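Local coordinates for protein catalase (Exiguobacterium oxidotolerans, PDB 2J2M) that probably breaks hydrogen peroxide down to water and oxygen at a haem iron, as a catalase working in a four-chain assembly, at residues N70-Y75 against F201-A206; Y212-W217 against F261-D266; W217-G222 against P256-F261. All coordinates share one frame; numbering follows the deposited sequence.

Contact 1 (N70-Y75 against F201-A206); sequences NSMKKY and FKWVNA
Asn205 reaches from the end of strand 201-204 to the backbone of Lys74, in the loop between strands 59-68 and 87-95 of the catalase beta-barrel. Its ND2 donates to Lys74 O at 2.7 Å. The bond is almost straight, 172° at the hydrogen. Lys74 O lies in the plane of the Asn205 amide, while ND2 sits tilted from the plane of the Lys74 carbonyl. The first torsion of Asn205, chi1 63°, sets CG between the backbone N and the carbonyl carbon, and the amide thereby faces the loop. OD1 of the same amide accepts from the backbone N of His207 and of Asn209, so the group is held from two directions and its rotation is probably fixed. Asn205 CB rests against Lys73 O.

Two residues before Asn205, the indole of Trp203 meets the loop with its six-membered ring. Tyr75 CB touches Trp203 CE3 at 3.9 Å, at the ring edge and in its plane. Met72 is bent at chi2 and chi3, and its SD lies near the same edge, 4.2 Å from Trp203 CZ3. The OH of Tyr75 is hydrogen-bonded to Gln292 NE2. The loop carries its own turn, closed by Tyr75 N to Met72 O. A water completes the junction: it donates to Lys73 O at 2.6 Å and accepts from Ala206 N at 2.9 Å.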
loop_
_atom_site.group_PDB
_atom_site.type_symbol
_atom_site.label_atom_id
_atom_site.label_comp_id
_atom_site.label_asym_id
_atom_site.label_seq_id
_atom_site.Cartn_x
_atom_site.Cartn_y
_atom_site.Cartn_z
ATOM N N ASN A 70 7.500 7.474 -43.982
ATOM C CA ASN A 70 8.786 7.051 -44.515
ATOM C C ASN A 70 9.372 5.922 -43.698
ATOM O O ASN A 70 9.583 6.048 -42.482
ATOM C CB ASN A 70 9.791 8.211 -44.524
ATOM C CG ASN A 70 9.306 9.411 -45.337
ATOM O OD1 ASN A 70 8.997 10.456 -44.779
ATOM N ND2 ASN A 70 9.240 9.257 -46.659
ATOM N N SER A 71 9.645 4.819 -44.388
ATOM C CA SER A 71 10.455 3.720 -43.875
ATOM C C SER A 71 11.738 4.211 -43.218
ATOM O O SER A 71 12.364 5.163 -43.694
ATOM C CB SER A 71 10.822 2.788 -45.010
ATOM O OG SER A 71 11.327 1.603 -44.459
ATOM N N MET A 72 12.105 3.566 -42.116
ATOM C CA MET A 72 13.259 3.960 -41.303
ATOM C C MET A 72 14.224 2.781 -41.188
ATOM O O MET A 72 15.139 2.771 -40.341
ATOM C CB MET A 72 12.806 4.436 -39.904
ATOM C CG MET A 72 12.077 5.783 -39.861
ATOM S SD MET A 72 13.194 7.167 -40.249
ATOM C CE MET A 72 12.459 7.759 -41.776
ATOM N N LYS A 73 14.031 1.794 -42.069
ATOM C CA LYS A 73 14.816 0.565 -42.039
ATOM C C LYS A 73 16.334 0.785 -42.168
ATOM O O LYS A 73 17.109 -0.004 -41.659
ATOM C CB LYS A 73 14.308 -0.436 -43.093
ATOM C CG LYS A 73 14.590 -0.059 -44.537
ATOM C CD LYS A 73 14.357 -1.271 -45.474
ATOM C CE LYS A 73 13.631 -0.852 -46.789
ATOM N NZ LYS A 73 13.721 0.632 -47.073
ATOM N N LYS A 74 16.727 1.838 -42.874
ATOM C CA LYS A 74 18.107 2.324 -42.942
ATOM C C LYS A 74 18.724 2.467 -41.540
ATOM O O LYS A 74 19.875 2.083 -41.319
ATOM C CB LYS A 74 18.096 3.681 -43.647
ATOM C CG LYS A 74 19.452 4.331 -43.967
ATOM C CD LYS A 74 19.214 5.641 -44.795
ATOM C CE LYS A 74 20.311 6.650 -44.598
ATOM N NZ LYS A 74 20.222 7.852 -45.465
ATOM N N TYR A 75 17.923 2.964 -40.604
ATOM C CA TYR A 75 18.352 3.314 -39.239
ATOM C C TYR A 75 17.891 2.364 -38.117
ATOM O O TYR A 75 18.561 2.241 -37.097
ATOM C CB TYR A 75 17.853 4.724 -38.892
ATOM C CG TYR A 75 18.347 5.839 -39.773
ATOM C CD1 TYR A 75 17.454 6.725 -40.346
ATOM C CD2 TYR A 75 19.718 6.022 -40.022
ATOM C CE1 TYR A 75 17.899 7.782 -41.133
ATOM C CE2 TYR A 75 20.173 7.066 -40.827
ATOM C CZ TYR A 75 19.258 7.941 -41.376
ATOM O OH TYR A 75 19.680 8.992 -42.158
ATOM N N PHE A 201 18.841 8.916 -28.388
ATOM C CA PHE A 201 18.699 7.478 -28.189
ATOM C C PHE A 201 19.548 6.775 -29.231
ATOM O O PHE A 201 20.245 7.439 -30.048
ATOM C CB PHE A 201 17.229 7.057 -28.320
ATOM C CG PHE A 201 16.380 7.497 -27.171
ATOM C CD1 PHE A 201 16.066 6.622 -26.154
ATOM C CD2 PHE A 201 15.936 8.812 -27.074
ATOM C CE1 PHE A 201 15.299 7.035 -25.066
ATOM C CE2 PHE A 201 15.175 9.220 -25.985
ATOM C CZ PHE A 201 14.866 8.318 -24.989
ATOM N N LYS A 202 19.522 5.441 -29.192
ATOM C CA LYS A 202 20.205 4.640 -30.200
ATOM C C LYS A 202 19.178 3.873 -31.020
ATOM O O LYS A 202 18.257 3.249 -30.472
ATOM C CB LYS A 202 21.183 3.659 -29.549
ATOM C CG LYS A 202 22.450 4.307 -28.995
ATOM C CD LYS A 202 23.242 3.332 -28.121
ATOM C CE LYS A 202 24.689 3.826 -27.966
ATOM N NZ LYS A 202 25.626 2.888 -27.293
ATOM N N TRP A 203 19.331 3.930 -32.337
ATOM C CA TRP A 203 18.579 3.066 -33.223
ATOM C C TRP A 203 19.597 2.167 -33.907
ATOM O O TRP A 203 20.652 2.639 -34.378
ATOM C CB TRP A 203 17.827 3.897 -34.242
ATOM C CG TRP A 203 16.546 4.537 -33.739
ATOM C CD1 TRP A 203 16.076 4.574 -32.448
ATOM C CD2 TRP A 203 15.590 5.256 -34.533
ATOM N NE1 TRP A 203 14.886 5.251 -32.396
ATOM C CE2 TRP A 203 14.559 5.679 -33.659
ATOM C CE3 TRP A 203 15.487 5.552 -35.905
ATOM C CZ2 TRP A 203 13.431 6.395 -34.115
ATOM C CZ3 TRP A 203 14.390 6.279 -36.347
ATOM C CH2 TRP A 203 13.376 6.698 -35.457
ATOM N N VAL A 204 19.296 0.872 -33.917
ATOM C CA VAL A 204 20.142 -0.158 -34.489
ATOM C C VAL A 204 19.343 -0.779 -35.635
ATOM O O VAL A 204 18.156 -1.096 -35.448
ATOM C CB VAL A 204 20.425 -1.255 -33.445
ATOM C CG1 VAL A 204 21.388 -2.301 -33.990
ATOM C CG2 VAL A 204 20.961 -0.649 -32.133
ATOM N N ASN A 205 19.966 -0.936 -36.813
ATOM C CA ASN A 205 19.292 -1.614 -37.940
ATOM C C ASN A 205 19.530 -3.114 -37.964
ATOM O O ASN A 205 20.168 -3.676 -37.044
ATOM C CB ASN A 205 19.563 -0.956 -39.321
ATOM C CG ASN A 205 21.031 -1.007 -39.733
ATOM O OD1 ASN A 205 21.778 -1.914 -39.356
ATOM N ND2 ASN A 205 21.446 -0.014 -40.495
ATOM N N ALA A 206 18.999 -3.752 -39.016
ATOM C CA ALA A 206 18.963 -5.208 -39.134
ATOM C C ALA A 206 20.358 -5.806 -39.207
ATOM O O ALA A 206 20.555 -6.982 -38.890
ATOM C CB ALA A 206 18.157 -5.620 -40.337
HETATM O O HOH W 1 16.893 -2.288 -40.454
#

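Contact 2 (Y212-W217 against F261-D266); sequences YIKLRW and FVQVLD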
loop_
_atom_site.group_PDB
_atom_site.type_symbol
_atom_site.label_atom_id
_atom_site.label_comp_id
_atom_site.label_asym_id
_atom_site.label_seq_id
_atom_site.Cartn_x
_atom_site.Cartn_y
_atom_site.Cartn_z
ATOM N N TYR A 212 23.002 7.467 -33.336
ATOM C CA TYR A 212 22.325 8.333 -32.359
ATOM C C TYR A 212 21.193 9.139 -32.984
ATOM O O TYR A 212 21.359 9.774 -34.027
ATOM C CB TYR A 212 23.303 9.319 -31.702
ATOM C CG TYR A 212 24.286 8.673 -30.748
ATOM C CD1 TYR A 212 23.871 8.234 -29.479
ATOM C CD2 TYR A 212 25.622 8.512 -31.108
ATOM C CE1 TYR A 212 24.759 7.654 -28.597
ATOM C CE2 TYR A 212 26.531 7.919 -30.232
ATOM C CZ TYR A 212 26.087 7.491 -28.976
ATOM O OH TYR A 212 26.973 6.913 -28.104
ATOM N N ILE A 213 20.049 9.147 -32.305
ATOM C CA ILE A 213 18.875 9.826 -32.845
ATOM C C ILE A 213 18.224 10.733 -31.802
ATOM O O ILE A 213 18.230 10.421 -30.608
ATOM C CB ILE A 213 17.825 8.819 -33.424
ATOM C CG1 ILE A 213 17.112 8.072 -32.292
ATOM C CG2 ILE A 213 18.479 7.827 -34.401
ATOM C CD1 ILE A 213 15.774 8.658 -31.938
ATOM N N LYS A 214 17.687 11.853 -32.284
ATOM C CA LYS A 214 16.823 12.743 -31.515
ATOM C C LYS A 214 15.447 12.679 -32.215
ATOM O O LYS A 214 15.359 12.455 -33.452
ATOM C CB LYS A 214 17.380 14.170 -31.567
ATOM C CG LYS A 214 17.512 14.939 -30.243
ATOM C CD LYS A 214 18.655 14.414 -29.418
ATOM C CE LYS A 214 19.625 15.492 -28.966
ATOM N NZ LYS A 214 19.211 16.536 -27.983
ATOM N N LEU A 215 14.384 12.864 -31.425
ATOM C CA LEU A 215 13.022 12.792 -31.932
ATOM C C LEU A 215 12.340 14.125 -31.768
ATOM O O LEU A 215 12.550 14.807 -30.773
ATOM C CB LEU A 215 12.246 11.699 -31.218
ATOM C CG LEU A 215 11.941 10.347 -31.881
ATOM C CD1 LEU A 215 12.479 10.136 -33.309
ATOM C CD2 LEU A 215 12.316 9.175 -30.952
ATOM N N ARG A 216 11.478 14.448 -32.724
ATOM C CA ARG A 216 10.957 15.791 -32.920
ATOM C C ARG A 216 9.471 15.748 -33.335
ATOM O O ARG A 216 9.136 15.161 -34.368
ATOM C CB ARG A 216 11.784 16.462 -34.038
ATOM C CG ARG A 216 12.639 17.662 -33.624
ATOM C CD ARG A 216 13.918 17.375 -32.834
ATOM N NE ARG A 216 14.007 18.516 -31.937
ATOM C CZ ARG A 216 15.053 19.287 -31.675
ATOM N NH1 ARG A 216 16.263 19.037 -32.134
ATOM N NH2 ARG A 216 14.867 20.297 -30.859
ATOM N N TRP A 217 8.585 16.331 -32.528
ATOM C CA TRP A 217 7.176 16.503 -32.931
ATOM C C TRP A 217 6.860 17.950 -33.313
ATOM O O TRP A 217 7.225 18.878 -32.587
ATOM C CB TRP A 217 6.210 16.080 -31.826
ATOM C CG TRP A 217 6.280 14.646 -31.387
ATOM C CD1 TRP A 217 6.995 14.148 -30.324
ATOM C CD2 TRP A 217 5.579 13.528 -31.956
ATOM N NE1 TRP A 217 6.780 12.807 -30.206
ATOM C CE2 TRP A 217 5.911 12.396 -31.184
ATOM C CE3 TRP A 217 4.691 13.378 -33.026
ATOM C CZ2 TRP A 217 5.403 11.114 -31.463
ATOM C CZ3 TRP A 217 4.177 12.092 -33.310
ATOM C CH2 TRP A 217 4.533 10.987 -32.524
ATOM N N PHE A 261 9.664 13.803 -36.704
ATOM C CA PHE A 261 10.900 13.867 -37.429
ATOM C C PHE A 261 12.007 13.247 -36.565
ATOM O O PHE A 261 11.886 13.130 -35.326
ATOM C CB PHE A 261 11.277 15.317 -37.763
ATOM C CG PHE A 261 10.336 16.020 -38.716
ATOM C CD1 PHE A 261 10.685 16.190 -40.051
ATOM C CD2 PHE A 261 9.123 16.563 -38.262
ATOM C CE1 PHE A 261 9.844 16.860 -40.940
ATOM C CE2 PHE A 261 8.251 17.231 -39.142
ATOM C CZ PHE A 261 8.614 17.381 -40.483
ATOM N N VAL A 262 13.095 12.869 -37.240
ATOM C CA VAL A 262 14.204 12.211 -36.607
ATOM C C VAL A 262 15.493 12.915 -37.002
ATOM O O VAL A 262 15.691 13.242 -38.161
ATOM C CB VAL A 262 14.225 10.671 -36.938
ATOM C CG1 VAL A 262 14.513 10.403 -38.416
ATOM C CG2 VAL A 262 15.231 9.930 -36.064
ATOM N N GLN A 263 16.349 13.167 -36.022
ATOM C CA GLN A 263 17.722 13.620 -36.272
ATOM C C GLN A 263 18.707 12.490 -36.004
ATOM O O GLN A 263 18.634 11.805 -34.978
ATOM C CB GLN A 263 18.066 14.841 -35.417
ATOM C CG GLN A 263 17.374 16.119 -35.865
ATOM C CD GLN A 263 17.558 17.217 -34.860
ATOM O OE1 GLN A 263 17.052 17.137 -33.749
ATOM N NE2 GLN A 263 18.306 18.244 -35.232
ATOM N N VAL A 264 19.630 12.320 -36.949
ATOM C CA VAL A 264 20.571 11.209 -36.962
ATOM C C VAL A 264 22.027 11.689 -36.955
ATOM O O VAL A 264 22.465 12.478 -37.796
ATOM C CB VAL A 264 20.317 10.278 -38.172
ATOM C CG1 VAL A 264 21.269 9.097 -38.146
ATOM C CG2 VAL A 264 18.863 9.785 -38.173
ATOM N N LEU A 265 22.754 11.174 -35.978
ATOM C CA LEU A 265 24.124 11.529 -35.722
ATOM C C LEU A 265 24.921 10.248 -35.584
ATOM O O LEU A 265 24.673 9.450 -34.676
ATOM C CB LEU A 265 24.230 12.330 -34.417
ATOM C CG LEU A 265 25.662 12.627 -33.938
ATOM C CD1 LEU A 265 26.427 13.597 -34.880
ATOM C CD2 LEU A 265 25.632 13.157 -32.514
ATOM N N ASP A 266 25.880 10.060 -36.485
ATOM C CA ASP A 266 26.686 8.853 -36.489
ATOM C C ASP A 266 27.605 8.848 -35.260
ATOM O O ASP A 266 28.209 9.879 -34.915
ATOM C CB ASP A 266 27.473 8.768 -37.771
ATOM C CG ASP A 266 28.219 7.492 -37.893
ATOM O OD1 ASP A 266 27.754 6.593 -38.640
ATOM O OD2 ASP A 266 29.265 7.355 -37.214
#
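Tyr212-Trp217 and Phe261-Asp266 run antiparallel, their strand axes 4.6 Å apart at closest, and Tyr212, Lys214 and Arg216 form hydrogen-bonded pairs with Leu265, Gln263 and Phe261. Each of these pairs exchanges two N-H...O bonds. The pairs between them, Ile213 with Val264 and Leu215 with Val262, are non-hydrogen-bonded.

The side-chain bond runs diagonally across the register, from Arg216 to Gln263, the partner of Lys214. Arg216 NH1 donates to Gln263 OE1 at 2.6 Å, with 165° at the hydrogen. OE1 lies at the guanidinium edge, in its plane, and the amide is turned 45° from that plane. Gln263 gets there with a chain extended beyond CG; Arg216 is bent at chi2 and chi3, which brings CD within 3.3 Å of the same Gln263 OE1. Each group has further partners. Arg216 NH2 forms a salt bridge with Asp283, and Gln263 NE2 donates to the backbone O of Ile289 and Trp284. The buried amide is thus used at both ends. Lys214 CB packs 3.7 Å from Gln263 OE1. Its NZ is hydrogen-bonded to Val198 O, and the side chain makes a cation-pi contact with Trp284.

The face of Ile213, Leu215, Val262 and Val264 is apolar. Val262 CG2 fits between its neighbours, 3.9 Å from Ile213 CB and 3.9 Å from Leu215 CD1. Trp203 packs on Ile213, Leu215 and Val262, and Tyr75 on Val264. On the face of Tyr212, the Tyr212 and Leu265 CB atoms meet at 4.2 Å.

The pair is part of the antiparallel beta-barrel characteristic of the catalase fold.

Contact 3 (W217-G222 against P256-F261); sequences WVPKEG and PEWDLF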
loop_
_atom_site.group_PDB
_atom_site.type_symbol
_atom_site.label_atom_id
_atom_site.label_comp_id
_atom_site.label_asym_id
_atom_site.label_seq_id
_atom_site.Cartn_x
_atom_site.Cartn_y
_atom_site.Cartn_z
ATOM N N TRP A 217 8.585 16.331 -32.528
ATOM C CA TRP A 217 7.176 16.503 -32.931
ATOM C C TRP A 217 6.860 17.950 -33.313
ATOM O O TRP A 217 7.225 18.878 -32.587
ATOM C CB TRP A 217 6.210 16.080 -31.826
ATOM C CG TRP A 217 6.280 14.646 -31.387
ATOM C CD1 TRP A 217 6.995 14.148 -30.324
ATOM C CD2 TRP A 217 5.579 13.528 -31.956
ATOM N NE1 TRP A 217 6.780 12.807 -30.206
ATOM C CE2 TRP A 217 5.911 12.396 -31.184
ATOM C CE3 TRP A 217 4.691 13.378 -33.026
ATOM C CZ2 TRP A 217 5.403 11.114 -31.463
ATOM C CZ3 TRP A 217 4.177 12.092 -33.310
ATOM C CH2 TRP A 217 4.533 10.987 -32.524
ATOM N N VAL A 218 6.177 18.129 -34.448
ATOM C CA VAL A 218 5.883 19.451 -35.014
ATOM C C VAL A 218 4.372 19.535 -35.191
ATOM O O VAL A 218 3.814 18.738 -35.926
ATOM C CB VAL A 218 6.626 19.689 -36.401
ATOM C CG1 VAL A 218 6.307 21.101 -36.994
ATOM C CG2 VAL A 218 8.188 19.486 -36.290
ATOM N N PRO A 219 3.691 20.487 -34.503
ATOM C CA PRO A 219 2.231 20.475 -34.527
ATOM C C PRO A 219 1.655 21.065 -35.796
ATOM O O PRO A 219 2.123 22.110 -36.253
ATOM C CB PRO A 219 1.856 21.351 -33.337
ATOM C CG PRO A 219 2.975 22.331 -33.220
ATOM C CD PRO A 219 4.219 21.593 -33.671
ATOM N N LYS A 220 0.628 20.430 -36.348
ATOM C CA LYS A 220 -0.028 20.988 -37.534
ATOM C C LYS A 220 -0.721 22.344 -37.236
ATOM O O LYS A 220 -0.807 23.197 -38.118
ATOM C CB LYS A 220 -0.967 19.954 -38.192
ATOM C CG LYS A 220 -2.354 20.485 -38.604
ATOM C CD LYS A 220 -2.744 20.053 -40.033
ATOM C CE LYS A 220 -4.256 19.839 -40.166
ATOM N NZ LYS A 220 -5.034 21.115 -39.985
ATOM N N GLU A 221 -1.180 22.526 -35.988
ATOM C CA GLU A 221 -1.776 23.792 -35.515
ATOM C C GLU A 221 -0.748 24.898 -35.232
ATOM O O GLU A 221 -1.135 26.022 -34.900
ATOM C CB GLU A 221 -2.615 23.584 -34.238
ATOM C CG GLU A 221 -3.641 22.454 -34.278
ATOM C CD GLU A 221 -4.797 22.707 -35.249
ATOM O OE1 GLU A 221 -4.974 23.854 -35.688
ATOM O OE2 GLU A 221 -5.537 21.749 -35.578
ATOM N N GLY A 222 0.543 24.595 -35.347
ATOM C CA GLY A 222 1.577 25.568 -35.011
ATOM C C GLY A 222 1.835 25.678 -33.510
ATOM O O GLY A 222 0.988 25.301 -32.690
ATOM N N PRO A 256 -6.251 17.003 -33.178
ATOM C CA PRO A 256 -4.858 17.442 -33.060
ATOM C C PRO A 256 -3.911 16.457 -33.777
ATOM O O PRO A 256 -4.044 15.241 -33.600
ATOM C CB PRO A 256 -4.614 17.407 -31.542
ATOM C CG PRO A 256 -5.948 17.492 -30.943
ATOM C CD PRO A 256 -6.846 16.743 -31.853
ATOM N N GLU A 257 -2.976 16.986 -34.570
ATOM C CA GLU A 257 -2.045 16.178 -35.318
ATOM C C GLU A 257 -0.657 16.727 -35.143
ATOM O O GLU A 257 -0.493 17.928 -35.026
ATOM C CB GLU A 257 -2.398 16.182 -36.809
ATOM C CG GLU A 257 -3.772 15.594 -37.138
ATOM C CD GLU A 257 -3.898 15.110 -38.587
ATOM O OE1 GLU A 257 -3.289 15.700 -39.505
ATOM O OE2 GLU A 257 -4.616 14.118 -38.804
ATOM N N TRP A 258 0.347 15.851 -35.129
ATOM C CA TRP A 258 1.738 16.282 -35.154
ATOM C C TRP A 258 2.503 15.425 -36.144
ATOM O O TRP A 258 2.217 14.217 -36.298
ATOM C CB TRP A 258 2.431 16.084 -33.794
ATOM C CG TRP A 258 2.013 16.958 -32.648
ATOM C CD1 TRP A 258 2.741 17.964 -32.077
ATOM C CD2 TRP A 258 0.801 16.859 -31.886
ATOM N NE1 TRP A 258 2.049 18.521 -31.021
ATOM C CE2 TRP A 258 0.853 17.858 -30.884
ATOM C CE3 TRP A 258 -0.323 16.028 -31.954
ATOM C CZ2 TRP A 258 -0.178 18.046 -29.964
ATOM C CZ3 TRP A 258 -1.347 16.219 -31.047
ATOM C CH2 TRP A 258 -1.267 17.214 -30.061
ATOM N N ASP A 259 3.515 16.025 -36.775
ATOM C CA ASP A 259 4.498 15.242 -37.520
ATOM C C ASP A 259 5.736 14.837 -36.699
ATOM O O ASP A 259 6.275 15.633 -35.926
ATOM C CB ASP A 259 4.870 15.971 -38.805
ATOM C CG ASP A 259 3.692 16.103 -39.724
ATOM O OD1 ASP A 259 2.956 17.091 -39.581
ATOM O OD2 ASP A 259 3.459 15.203 -40.552
ATOM N N LEU A 260 6.167 13.593 -36.863
ATOM C CA LEU A 260 7.394 13.076 -36.208
ATOM C C LEU A 260 8.613 13.119 -37.147
ATOM O O LEU A 260 8.588 12.551 -38.241
ATOM C CB LEU A 260 7.191 11.643 -35.698
ATOM C CG LEU A 260 8.341 10.943 -34.959
ATOM C CD1 LEU A 260 8.583 11.556 -33.564
ATOM C CD2 LEU A 260 8.063 9.455 -34.816
ATOM N N PHE A 261 9.664 13.803 -36.704
ATOM C CA PHE A 261 10.900 13.867 -37.429
ATOM C C PHE A 261 12.007 13.247 -36.565
ATOM O O PHE A 261 11.886 13.130 -35.326
ATOM C CB PHE A 261 11.277 15.317 -37.763
ATOM C CG PHE A 261 10.336 16.020 -38.716
ATOM C CD1 PHE A 261 10.685 16.190 -40.051
ATOM C CD2 PHE A 261 9.123 16.563 -38.262
ATOM C CE1 PHE A 261 9.844 16.860 -40.940
ATOM C CE2 PHE A 261 8.251 17.231 -39.142
ATOM C CZ PHE A 261 8.614 17.381 -40.483
HETATM O O HOH W 2 -1.314 20.298 -33.691
#
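Trp217 and Leu260 face each other as a non-hydrogen-bonded antiparallel pair, and Leu260 packs over one face of the Trp217 indole. From the backbone outward, Trp217 CB comes first, 4.0 Å from Trp258 CD1. With CG anti to the carbonyl carbon, chi1 -61°, and chi2 near 95°, the ring turns its face to Leu260. CE3 then meets Trp258 CB at 3.6 Å, and the two tryptophan side chains cross at about a right angle. CE2 and CZ2 are the ring atoms nearest Leu260 CD1, which stands 3.8 Å from the centroid of the Trp217 six-membered ring, 17° off its normal, in a CH-pi contact. At the far rim, CZ3 reaches Leu260 CB at 3.9 Å. Phe113 stacks with this indole, and Phe126 meets it edge-to-face. Were Trp217 cut back to an alanine, Leu260 CD1 would probably lose the ring face it packs on, and a gap would be likely to open beside Trp258 CB.

Next to it, Val218 and Asp259 exchange two backbone bonds. On their face, Val218 CG2 packs 3.6 Å from Phe261 CE2. Pro219 lies against the other tryptophan, its CA 3.5 Å from Trp258 CD1. Trp258 NE1 is bonded to Met193 O. The pairing ends as the chain turns: Lys220 N donates to Glu257 O at 3.0 Å in a nearly straight bond. A water also donates to Glu257 O and accepts from Glu221 N, so this carbonyl has two donors. Gly222 N bonds back to Pro219 O.

A type I beta turn from Pro219 to Gly222 thus takes the chain out of an antiparallel strand pair of the catalase beta-barrel, whose Trp217 side chain lies about 10 Å from a bound haem.

Overall arrangement
From the N terminus, the chain first leaves strand 59-68 through the loop at 70-75. Contact 1 brings this loop to the end of strand 201-204 and closes 125 residues, among them strands 87-95, 112-119 and 122-129. The chain then turns into strand 210-219. Contacts 2 and 3 both pair this strand with strand 257-265, and they share Trp217 and Phe261. Contact 3 closes the inner loop, which holds helices 228-237 and 241-251; contact 2 encloses it. Contact 1 stands in series with both. It touches contact 2 where Trp203 meets Ile213 and Tyr75 meets Val264, but not contact 3. Contacts 2 and 3 lie within one curled antiparallel sheet, to which contact 1 fastens a loop.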